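Crov588 (Cafeteriavirus, PDB 6NYR) is of unknown function but folds as a leucine-rich-repeat protein whose FNIP repeats follow one another around a ring. Local coordinates at residues 259-264 against 281-286; 181-186 against 202-207. One frame throughout, in Å; residues are numbered along the deposited sequence.

Contact 1 of 2, residues 259-264 against 281-286; sequences GRNFNQ and GNNFNQ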
loop_
_atom_site.group_PDB
_atom_site.type_symbol
_atom_site.label_atom_id
_atom_site.label_comp_id
_atom_site.label_asym_id
_atom_site.label_seq_id
_atom_site.Cartn_x
_atom_site.Cartn_y
_atom_site.Cartn_z
ATOM N N GLY A 259 -16.160 14.541 12.245
ATOM C CA GLY A 259 -16.734 13.751 11.179
ATOM C C GLY A 259 -17.431 14.613 10.143
ATOM O O GLY A 259 -17.348 15.843 10.145
ATOM N N ARG A 260 -18.162 13.939 9.255
ATOM C CA ARG A 260 -18.736 14.606 8.092
ATOM C C ARG A 260 -19.526 15.855 8.469
ATOM O O ARG A 260 -19.292 16.938 7.919
ATOM C CB ARG A 260 -19.626 13.622 7.325
ATOM C CG ARG A 260 -20.337 14.237 6.128
ATOM C CD ARG A 260 -21.009 13.175 5.266
ATOM N NE ARG A 260 -21.660 13.767 4.102
ATOM C CZ ARG A 260 -22.866 14.328 4.128
ATOM N NH1 ARG A 260 -23.556 14.370 5.257
ATOM N NH2 ARG A 260 -23.382 14.843 3.024
ATOM N N ASN A 261 -20.460 15.729 9.411
ATOM C CA ASN A 261 -21.527 16.711 9.541
ATOM C C ASN A 261 -21.223 17.866 10.488
ATOM O O ASN A 261 -22.013 18.815 10.538
ATOM C CB ASN A 261 -22.816 16.022 10.020
ATOM C CG ASN A 261 -23.439 15.127 8.965
ATOM O OD1 ASN A 261 -22.946 15.030 7.835
ATOM N ND2 ASN A 261 -24.527 14.458 9.333
ATOM N N PHE A 262 -20.131 17.827 11.244
ATOM C CA PHE A 262 -19.878 18.918 12.176
ATOM C C PHE A 262 -19.705 20.229 11.417
ATOM O O PHE A 262 -18.824 20.347 10.560
ATOM C CB PHE A 262 -18.644 18.657 13.024
ATOM C CG PHE A 262 -18.310 19.792 13.947
ATOM C CD1 PHE A 262 -18.900 19.882 15.197
ATOM C CD2 PHE A 262 -17.433 20.786 13.556
ATOM C CE1 PHE A 262 -18.600 20.929 16.048
ATOM C CE2 PHE A 262 -17.132 21.837 14.400
ATOM C CZ PHE A 262 -17.715 21.908 15.649
ATOM N N ASN A 263 -20.522 21.222 11.750
ATOM C CA ASN A 263 -20.498 22.509 11.072
ATOM C C ASN A 263 -20.963 23.594 12.044
ATOM O O ASN A 263 -21.890 24.353 11.798
ATOM C CB ASN A 263 -21.374 22.459 9.822
ATOM C CG ASN A 263 -21.147 23.650 8.910
ATOM O OD1 ASN A 263 -20.167 24.386 9.062
ATOM N ND2 ASN A 263 -22.044 23.845 7.955
ATOM N N GLN A 264 -20.294 23.677 13.192
ATOM C CA GLN A 264 -20.615 24.650 14.224
ATOM C C GLN A 264 -19.498 25.679 14.352
ATOM O O GLN A 264 -18.333 25.396 14.060
ATOM C CB GLN A 264 -20.825 23.973 15.584
ATOM C CG GLN A 264 -21.994 23.009 15.620
ATOM C CD GLN A 264 -23.322 23.692 15.361
ATOM O OE1 GLN A 264 -23.583 24.794 15.858
ATOM N NE2 GLN A 264 -24.169 23.045 14.572
ATOM N N GLY A 281 -14.156 17.604 9.152
ATOM C CA GLY A 281 -14.906 16.738 8.271
ATOM C C GLY A 281 -15.382 17.475 7.035
ATOM O O GLY A 281 -15.098 18.653 6.822
ATOM N N ASN A 282 -16.139 16.750 6.211
ATOM C CA ASN A 282 -16.508 17.260 4.895
ATOM C C ASN A 282 -17.247 18.592 4.986
ATOM O O ASN A 282 -16.982 19.505 4.196
ATOM C CB ASN A 282 -17.366 16.229 4.160
ATOM C CG ASN A 282 -17.354 16.428 2.658
ATOM O OD1 ASN A 282 -17.834 17.441 2.153
ATOM N ND2 ASN A 282 -16.818 15.451 1.937
ATOM N N ASN A 283 -18.163 18.730 5.948
ATOM C CA ASN A 283 -19.114 19.830 5.911
ATOM C C ASN A 283 -18.685 21.073 6.673
ATOM O O ASN A 283 -19.361 22.102 6.554
ATOM C CB ASN A 283 -20.476 19.412 6.482
ATOM C CG ASN A 283 -21.211 18.445 5.598
ATOM O OD1 ASN A 283 -20.781 18.154 4.482
ATOM N ND2 ASN A 283 -22.337 17.945 6.085
ATOM N N PHE A 284 -17.622 21.019 7.469
ATOM C CA PHE A 284 -17.266 22.189 8.257
ATOM C C PHE A 284 -16.961 23.367 7.339
ATOM O O PHE A 284 -16.102 23.274 6.456
ATOM C CB PHE A 284 -16.071 21.908 9.156
ATOM C CG PHE A 284 -15.635 23.107 9.949
ATOM C CD1 PHE A 284 -16.295 23.457 11.117
ATOM C CD2 PHE A 284 -14.571 23.886 9.526
ATOM C CE1 PHE A 284 -15.902 24.562 11.846
ATOM C CE2 PHE A 284 -14.175 24.993 10.253
ATOM C CZ PHE A 284 -14.842 25.329 11.412
ATOM N N ASN A 285 -17.651 24.481 7.565
ATOM C CA ASN A 285 -17.506 25.653 6.711
ATOM C C ASN A 285 -17.845 26.910 7.513
ATOM O O ASN A 285 -18.625 27.764 7.087
ATOM C CB ASN A 285 -18.379 25.514 5.461
ATOM C CG ASN A 285 -17.994 26.500 4.377
ATOM O OD1 ASN A 285 -16.926 27.114 4.438
ATOM N ND2 ASN A 285 -18.849 26.644 3.370
ATOM N N GLN A 286 -17.256 27.029 8.696
ATOM C CA GLN A 286 -17.442 28.177 9.570
ATOM C C GLN A 286 -16.169 29.012 9.621
ATOM O O GLN A 286 -15.056 28.489 9.514
ATOM C CB GLN A 286 -17.822 27.729 10.985
ATOM C CG GLN A 286 -19.142 26.972 11.089
ATOM C CD GLN A 286 -20.325 27.797 10.617
ATOM O OE1 GLN A 286 -20.439 28.977 10.940
ATOM N NE2 GLN A 286 -21.215 27.176 9.854
HETATM O O HOH W 1 -23.868 19.091 8.607
#

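Contact 2 of 2, residues 181-186 against 202-207; sequences NVLPNS and ENVLPN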
loop_
_atom_site.group_PDB
_atom_site.type_symbol
_atom_site.label_atom_id
_atom_site.label_comp_id
_atom_site.label_asym_id
_atom_site.label_seq_id
_atom_site.Cartn_x
_atom_site.Cartn_y
_atom_site.Cartn_z
ATOM N N ASN A 181 -20.100 4.555 36.860
ATOM C CA ASN A 181 -19.366 3.420 37.410
ATOM C C ASN A 181 -19.554 2.139 36.603
ATOM O O ASN A 181 -19.370 1.039 37.138
ATOM C CB ASN A 181 -19.747 3.165 38.873
ATOM C CG ASN A 181 -19.561 4.390 39.747
ATOM O OD1 ASN A 181 -20.528 5.073 40.077
ATOM N ND2 ASN A 181 -18.318 4.678 40.117
ATOM N N VAL A 182 -19.926 2.252 35.332
ATOM C CA VAL A 182 -20.018 1.087 34.461
ATOM C C VAL A 182 -18.692 0.815 33.767
ATOM O O VAL A 182 -18.258 -0.335 33.675
ATOM C CB VAL A 182 -21.149 1.292 33.432
ATOM C CG1 VAL A 182 -21.138 0.175 32.397
ATOM C CG2 VAL A 182 -22.502 1.373 34.129
ATOM N N LEU A 183 -18.041 1.861 33.278
ATOM C CA LEU A 183 -16.754 1.737 32.606
ATOM C C LEU A 183 -15.642 1.607 33.638
ATOM O O LEU A 183 -15.570 2.418 34.569
ATOM C CB LEU A 183 -16.515 2.955 31.721
ATOM C CG LEU A 183 -17.531 3.175 30.598
ATOM C CD1 LEU A 183 -17.253 4.502 29.899
ATOM C CD2 LEU A 183 -17.509 2.033 29.601
ATOM N N PRO A 184 -14.765 0.610 33.512
ATOM C CA PRO A 184 -13.729 0.425 34.535
ATOM C C PRO A 184 -12.761 1.599 34.612
ATOM O O PRO A 184 -12.526 2.316 33.635
ATOM C CB PRO A 184 -13.024 -0.871 34.113
ATOM C CG PRO A 184 -13.476 -1.163 32.714
ATOM C CD PRO A 184 -14.816 -0.508 32.547
ATOM N N ASN A 185 -12.198 1.781 35.809
ATOM C CA ASN A 185 -11.233 2.836 36.078
ATOM C C ASN A 185 -9.918 2.631 35.344
ATOM O O ASN A 185 -9.080 3.540 35.340
ATOM C CB ASN A 185 -10.958 2.884 37.584
ATOM C CG ASN A 185 -12.091 3.504 38.374
ATOM O OD1 ASN A 185 -12.569 4.590 38.051
ATOM N ND2 ASN A 185 -12.537 2.807 39.414
ATOM N N SER A 186 -9.724 1.464 34.737
ATOM C CA SER A 186 -8.519 1.138 33.989
ATOM C C SER A 186 -8.640 1.390 32.492
ATOM O O SER A 186 -7.633 1.276 31.782
ATOM C CB SER A 186 -8.161 -0.337 34.228
ATOM O OG SER A 186 -9.299 -1.168 34.024
ATOM N N GLU A 202 -21.622 13.334 33.311
ATOM C CA GLU A 202 -20.439 13.408 34.155
ATOM C C GLU A 202 -20.234 12.104 34.916
ATOM O O GLU A 202 -21.176 11.351 35.172
ATOM C CB GLU A 202 -20.571 14.571 35.139
ATOM C CG GLU A 202 -20.862 15.906 34.471
ATOM C CD GLU A 202 -21.071 17.033 35.467
ATOM O OE1 GLU A 202 -20.710 16.859 36.652
ATOM O OE2 GLU A 202 -21.598 18.089 35.060
ATOM N N ASN A 203 -18.982 11.849 35.284
ATOM C CA ASN A 203 -18.607 10.684 36.079
ATOM C C ASN A 203 -18.954 9.372 35.386
ATOM O O ASN A 203 -19.096 8.334 36.042
ATOM C CB ASN A 203 -19.265 10.728 37.463
ATOM C CG ASN A 203 -18.861 11.950 38.262
ATOM O OD1 ASN A 203 -17.684 12.308 38.318
ATOM N ND2 ASN A 203 -19.837 12.603 38.882
ATOM N N VAL A 204 -19.097 9.405 34.066
ATOM C CA VAL A 204 -19.303 8.204 33.272
ATOM C C VAL A 204 -18.013 7.749 32.603
ATOM O O VAL A 204 -17.701 6.559 32.600
ATOM C CB VAL A 204 -20.416 8.448 32.230
ATOM C CG1 VAL A 204 -20.503 7.290 31.257
ATOM C CG2 VAL A 204 -21.754 8.674 32.929
ATOM N N LEU A 205 -17.263 8.675 32.025
ATOM C CA LEU A 205 -15.973 8.345 31.426
ATOM C C LEU A 205 -14.898 8.301 32.506
ATOM O O LEU A 205 -14.784 9.244 33.297
ATOM C CB LEU A 205 -15.611 9.359 30.349
ATOM C CG LEU A 205 -16.559 9.371 29.143
ATOM C CD1 LEU A 205 -16.178 10.472 28.168
ATOM C CD2 LEU A 205 -16.582 8.013 28.456
ATOM N N PRO A 206 -14.110 7.230 32.580
ATOM C CA PRO A 206 -13.155 7.094 33.685
ATOM C C PRO A 206 -11.971 8.040 33.549
ATOM O O PRO A 206 -11.682 8.588 32.484
ATOM C CB PRO A 206 -12.711 5.629 33.598
ATOM C CG PRO A 206 -12.880 5.276 32.155
ATOM C CD PRO A 206 -14.059 6.079 31.654
ATOM N N ASN A 207 -11.265 8.197 34.671
ATOM C CA ASN A 207 -10.151 9.127 34.789
ATOM C C ASN A 207 -8.912 8.687 34.032
ATOM O O ASN A 207 -7.897 9.392 34.078
ATOM C CB ASN A 207 -9.776 9.280 36.265
ATOM C CG ASN A 207 -9.102 8.025 36.826
ATOM O OD1 ASN A 207 -9.227 6.933 36.260
ATOM N ND2 ASN A 207 -8.379 8.181 37.932
HETATM O O HOH W 2 -19.192 4.557 33.723
#

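Contact 1 of 2, residues 259-264 against 281-286
The rings of Phe262 and Phe284 meet rim to rim, with CE2 of Phe262 3.8 Å from CD1 of Phe284. Their planes are 11° apart, yet neither ring covers the other. Over the centre of the Phe284 ring sits the backbone N of Gln286, while Gln264 O lies at its edge, 3.4 Å from CE1. Gln264 N lies over one face of the Phe262 ring, toward its rim. Each ring stacks within its own turn, Phe262 on Phe258 and Phe284 on Phe280; phenylalanine suits a buried place lined by rings and backbone. Toward the surface, ND2 of Asn283 lies over one face of the Arg260 guanidinium, near its rim.

The side-chain polar link is made by Asn263. With CG anti to the backbone N (chi1 -167°), its amide reaches the next turn, where OD1 accepts from Asn285 N at 2.9 Å and from Gln286 NE2 at 3.1 Å, from opposite faces of the carbonyl plane. Nearer the strands, Asn283 N donates to Arg260 O at 2.9 Å, and a water bridges Asn261 O to Asn283 ND2. This implies one repeated pattern: OD1 of Asn241, Asn263 and Asn285 holds the backbone N of Asn263, Asn285 and Asn307 respectively, one turn on.

Contact 2 of 2, residues 181-186 against 202-207
Leu183 and Pro206 carry the apolar part of this contact between consecutive turns. CD1 of Leu183 touches CD2 of Leu205 at 3.9 Å and CD of Pro206 at 4.0 Å, and more distantly CG1 of Val204. The two leucines lie side by side and point the same way, both with CG anti to the carbonyl carbon (chi1 -61° in Leu183), and both also rest on Leu190 of strand 189-191. A branched aliphatic side chain suits this buried place because CD1 reaches the next turn while CB packs against the Pro206 ring.

Close van der Waals contacts with backbone oxygens form a second group. Pro206 turns its ring toward the preceding segment, bringing CB to 3.3 Å from Pro184 O. Proline fits here, since its ring packs against Pro184 O and Leu183, and it brings no N-H that would need a partner. CD1 of Leu183 likewise comes to 3.4 Å from Val204 O.

Polar links are indirect or lie just beyond the segments. One water accepts from Leu183 N at 3.0 Å and donates to Val204 O at 2.7 Å, joining two buried backbone groups too far apart to bond directly. Asn185 O accepts from the hydroxyl of Ser208. Equivalent leucines of successive turns, side by side and packed against a short strand, are typical of the leucine-rich-repeat solenoid, here in its FNIP-repeat form.

Overall arrangement
Following the chain from the N terminus, strand 167-169 leads into loop 181-186; the chain then passes through strand 189-191 and returns at 202-207, where contact 2 closes one turn of the solenoid. Strands 211-213, 233-235 and 255-257 come next before contact 1 opens at 259-264, and it closes at 281-286 after strand 277-279. The contacts therefore stand in series, neither nested nor crossed, with centres 29 Å apart and nearest atoms about 16 Å apart. Contact 1 ties together loops just after their strands, whereas contact 2 joins the loop portions that lead into the next strands. Each links neighbouring turns of the same ring at a different place on the coil.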